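Local coordinates for protein Exo-poly-alpha-D-galacturonosidase (PDB 3JUR) that probably hydrolyses polygalacturonan, the backbone of pectin, as a family 28 glycoside hydrolase from a hyperthermophile, at residues 99-104 against 116-121. Residues are numbered along the deposited sequence; the frame is centred on the assembly and turned at random.
Sequences PVVLTR and LVYALD
Tyr-118 reaches out from strand 117-120 of the parallel beta-helix, the fold of family 28 glycoside hydrolases, to meet Val-101 and Leu-102, which lie where the chain turns into the antiparallel hairpin 103-105/108-112. Tyr-118 OH donates a hydrogen bond to Leu-102 O at 2.6 Å, arriving in the carbonyl plane on a lone pair, with a C=O...OH angle of 138°. The ring extends from its strand toward the hairpin because Tyr-118 CG lies anti to the backbone N (chi1 -177°). Val-101 lays CG2 over one face of the Tyr-118 ring, 4.0 Å from that ring's centroid and offset toward the rim, a CH-pi contact in which valine's branch at CB sets a methyl over the ring close to the backbone. Tyrosine suits this place because it is long enough to bridge the two segments, flat enough to receive the methyl and polar at its end. A phenylalanine here would probably leave Leu-102 O without its hydroxyl donor and the corner at that residue without its polar tie to the strand. Beside the tyrosine, two leucines with branched apolar ends cross at about a right angle, methyl to methyl, Leu-102 CD2 touching Leu-120 CD1 at 3.8 Å. Farther out, the His-75 ring meets Tyr-118 with planes inclined at about 55°, Val-101 is held by backbone hydrogen bonding to Asn-112, and Thr-103 OG1 ties the hairpin to strand 193-196 through a hydrogen bond with Gln-194 OE1.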
ATOM      1  N   PRO D  99      12.888 -22.856  57.309  1.00 24.03           N
ATOM      2  CA  PRO D  99      13.394 -23.987  56.519  1.00 23.80           C
ATOM      3  C   PRO D  99      12.930 -23.992  55.069  1.00 23.58           C
ATOM      4  O   PRO D  99      11.951 -23.317  54.714  1.00 23.49           O
ATOM      5  CB  PRO D  99      12.845 -25.219  57.259  1.00 23.82           C
ATOM      6  CG  PRO D  99      11.721 -24.712  58.091  1.00 24.08           C
ATOM      7  CD  PRO D  99      12.100 -23.316  58.469  1.00 24.10           C
ATOM      8  N   VAL D 100      13.644 -24.760  54.248  1.00 23.41           N
ATOM      9  CA  VAL D 100      13.301 -24.953  52.839  1.00 23.50           C
ATOM     10  C   VAL D 100      11.887 -25.518  52.678  1.00 23.34           C
ATOM     11  O   VAL D 100      11.425 -26.295  53.510  1.00 23.16           O
ATOM     12  CB  VAL D 100      14.335 -25.868  52.112  1.00 23.54           C
ATOM     13  CG1 VAL D 100      15.672 -25.155  51.966  1.00 23.81           C
ATOM     14  CG2 VAL D 100      14.523 -27.198  52.855  1.00 23.65           C
ATOM     15  N   VAL D 101      11.200 -25.096  51.621  1.00 23.49           N
ATOM     16  CA  VAL D 101       9.862 -25.599  51.302  1.00 23.51           C
ATOM     17  C   VAL D 101       9.831 -26.140  49.873  1.00 23.63           C
ATOM     18  O   VAL D 101      10.719 -25.831  49.075  1.00 23.81           O
ATOM     19  CB  VAL D 101       8.765 -24.504  51.467  1.00 23.64           C
ATOM     20  CG1 VAL D 101       8.701 -24.012  52.905  1.00 23.06           C
ATOM     21  CG2 VAL D 101       8.983 -23.336  50.487  1.00 23.25           C
ATOM     22  N   LEU D 102       8.820 -26.950  49.560  1.00 23.68           N
ATOM     23  CA  LEU D 102       8.601 -27.418  48.196  1.00 23.83           C
ATOM     24  C   LEU D 102       8.309 -26.225  47.305  1.00 23.99           C
ATOM     25  O   LEU D 102       7.369 -25.469  47.553  1.00 23.89           O
ATOM     26  CB  LEU D 102       7.440 -28.417  48.128  1.00 23.90           C
ATOM     27  CG  LEU D 102       7.000 -28.920  46.745  1.00 24.21           C
ATOM     28  CD1 LEU D 102       8.075 -29.775  46.067  1.00 24.39           C
ATOM     29  CD2 LEU D 102       5.705 -29.705  46.873  1.00 24.97           C
ATOM     30  N   THR D 103       9.128 -26.062  46.271  1.00 24.14           N
ATOM     31  CA  THR D 103       9.009 -24.926  45.366  1.00 24.25           C
ATOM     32  C   THR D 103       9.595 -25.280  43.991  1.00 24.19           C
ATOM     33  O   THR D 103       9.773 -26.462  43.663  1.00 24.15           O
ATOM     34  CB  THR D 103       9.620 -23.614  45.990  1.00 24.24           C
ATOM     35  OG1 THR D 103       9.250 -22.470  45.205  1.00 24.94           O
ATOM     36  CG2 THR D 103      11.145 -23.688  46.121  1.00 24.43           C
ATOM     37  N   ARG D 104       9.885 -24.268  43.189  1.00 24.03           N
ATOM     38  CA  ARG D 104      10.346 -24.499  41.834  1.00 24.19           C
ATOM     39  C   ARG D 104      11.306 -23.389  41.424  1.00 24.13           C
ATOM     40  O   ARG D 104      11.112 -22.233  41.797  1.00 24.60           O
ATOM     41  CB  ARG D 104       9.135 -24.564  40.893  1.00 24.32           C
ATOM     42  CG  ARG D 104       9.257 -25.622  39.812  1.00 24.83           C
ATOM     43  CD  ARG D 104       8.052 -25.666  38.893  1.00 24.85           C
ATOM     44  NE  ARG D 104       7.202 -26.816  39.178  1.00 24.20           N
ATOM     45  CZ  ARG D 104       6.496 -27.475  38.266  1.00 23.93           C
ATOM     46  NH1 ARG D 104       6.537 -27.114  36.984  1.00 24.12           N
ATOM     47  NH2 ARG D 104       5.751 -28.506  38.635  1.00 23.65           N
ATOM     48  N   LEU D 116       7.857 -15.389  49.205  1.00 22.25           N
ATOM     49  CA  LEU D 116       7.492 -14.361  50.183  1.00 22.55           C
ATOM     50  C   LEU D 116       6.039 -14.511  50.657  1.00 22.62           C
ATOM     51  O   LEU D 116       5.739 -14.309  51.829  1.00 22.82           O
ATOM     52  CB  LEU D 116       7.777 -12.942  49.655  1.00 22.31           C
ATOM     53  CG  LEU D 116       9.029 -12.627  48.810  1.00 23.17           C
ATOM     54  CD1 LEU D 116       9.250 -11.121  48.740  1.00 23.98           C
ATOM     55  CD2 LEU D 116      10.305 -13.319  49.254  1.00 21.96           C
ATOM     56  N   VAL D 117       5.146 -14.862  49.738  1.00 22.99           N
ATOM     57  CA  VAL D 117       3.782 -15.260  50.095  1.00 23.09           C
ATOM     58  C   VAL D 117       3.586 -16.663  49.522  1.00 22.97           C
ATOM     59  O   VAL D 117       3.765 -16.880  48.326  1.00 22.89           O
ATOM     60  CB  VAL D 117       2.714 -14.279  49.533  1.00 23.04           C
ATOM     61  CG1 VAL D 117       1.329 -14.662  50.024  1.00 23.06           C
ATOM     62  CG2 VAL D 117       3.027 -12.848  49.936  1.00 23.14           C
ATOM     63  N   TYR D 118       3.241 -17.613  50.381  1.00 23.12           N
ATOM     64  CA  TYR D 118       3.280 -19.030  50.018  1.00 23.24           C
ATOM     65  C   TYR D 118       2.046 -19.796  50.476  1.00 23.38           C
ATOM     66  O   TYR D 118       1.634 -19.709  51.645  1.00 23.30           O
ATOM     67  CB  TYR D 118       4.555 -19.663  50.600  1.00 23.24           C
ATOM     68  CG  TYR D 118       4.810 -21.133  50.271  1.00 23.42           C
ATOM     69  CD1 TYR D 118       5.063 -21.552  48.961  1.00 22.91           C
ATOM     70  CD2 TYR D 118       4.846 -22.094  51.288  1.00 23.05           C
ATOM     71  CE1 TYR D 118       5.320 -22.891  48.664  1.00 22.51           C
ATOM     72  CE2 TYR D 118       5.102 -23.436  51.007  1.00 22.98           C
ATOM     73  CZ  TYR D 118       5.339 -23.827  49.693  1.00 23.42           C
ATOM     74  OH  TYR D 118       5.591 -25.151  49.415  1.00 22.72           O
ATOM     75  N   ALA D 119       1.468 -20.550  49.544  1.00 23.56           N
ATOM     76  CA  ALA D 119       0.427 -21.530  49.858  1.00 23.89           C
ATOM     77  C   ALA D 119       0.734 -22.854  49.161  1.00 24.05           C
ATOM     78  O   ALA D 119       1.023 -22.879  47.964  1.00 24.02           O
ATOM     79  CB  ALA D 119      -0.947 -21.012  49.445  1.00 23.74           C
ATOM     80  N   LEU D 120       0.672 -23.948  49.914  1.00 24.12           N
ATOM     81  CA  LEU D 120       0.921 -25.279  49.367  1.00 24.49           C
ATOM     82  C   LEU D 120      -0.269 -26.188  49.638  1.00 24.77           C
ATOM     83  O   LEU D 120      -0.699 -26.314  50.782  1.00 24.65           O
ATOM     84  CB  LEU D 120       2.192 -25.885  49.981  1.00 24.35           C
ATOM     85  CG  LEU D 120       2.460 -27.378  49.737  1.00 24.39           C
ATOM     86  CD1 LEU D 120       2.801 -27.658  48.272  1.00 24.13           C
ATOM     87  CD2 LEU D 120       3.561 -27.892  50.662  1.00 24.99           C
ATOM     88  N   ASP D 121      -0.790 -26.815  48.584  1.00 25.26           N
ATOM     89  CA  ASP D 121      -1.908 -27.771  48.690  1.00 25.86           C
ATOM     90  C   ASP D 121      -3.160 -27.160  49.335  1.00 25.97           C
ATOM     91  O   ASP D 121      -3.914 -27.844  50.032  1.00 26.10           O
ATOM     92  CB  ASP D 121      -1.471 -29.043  49.448  1.00 25.92           C
ATOM     93  CG  ASP D 121      -0.532 -29.923  48.636  1.00 26.87           C
ATOM     94  OD1 ASP D 121      -0.756 -30.081  47.411  1.00 27.65           O
ATOM     95  OD2 ASP D 121       0.426 -30.470  49.228  1.00 26.94           O
TER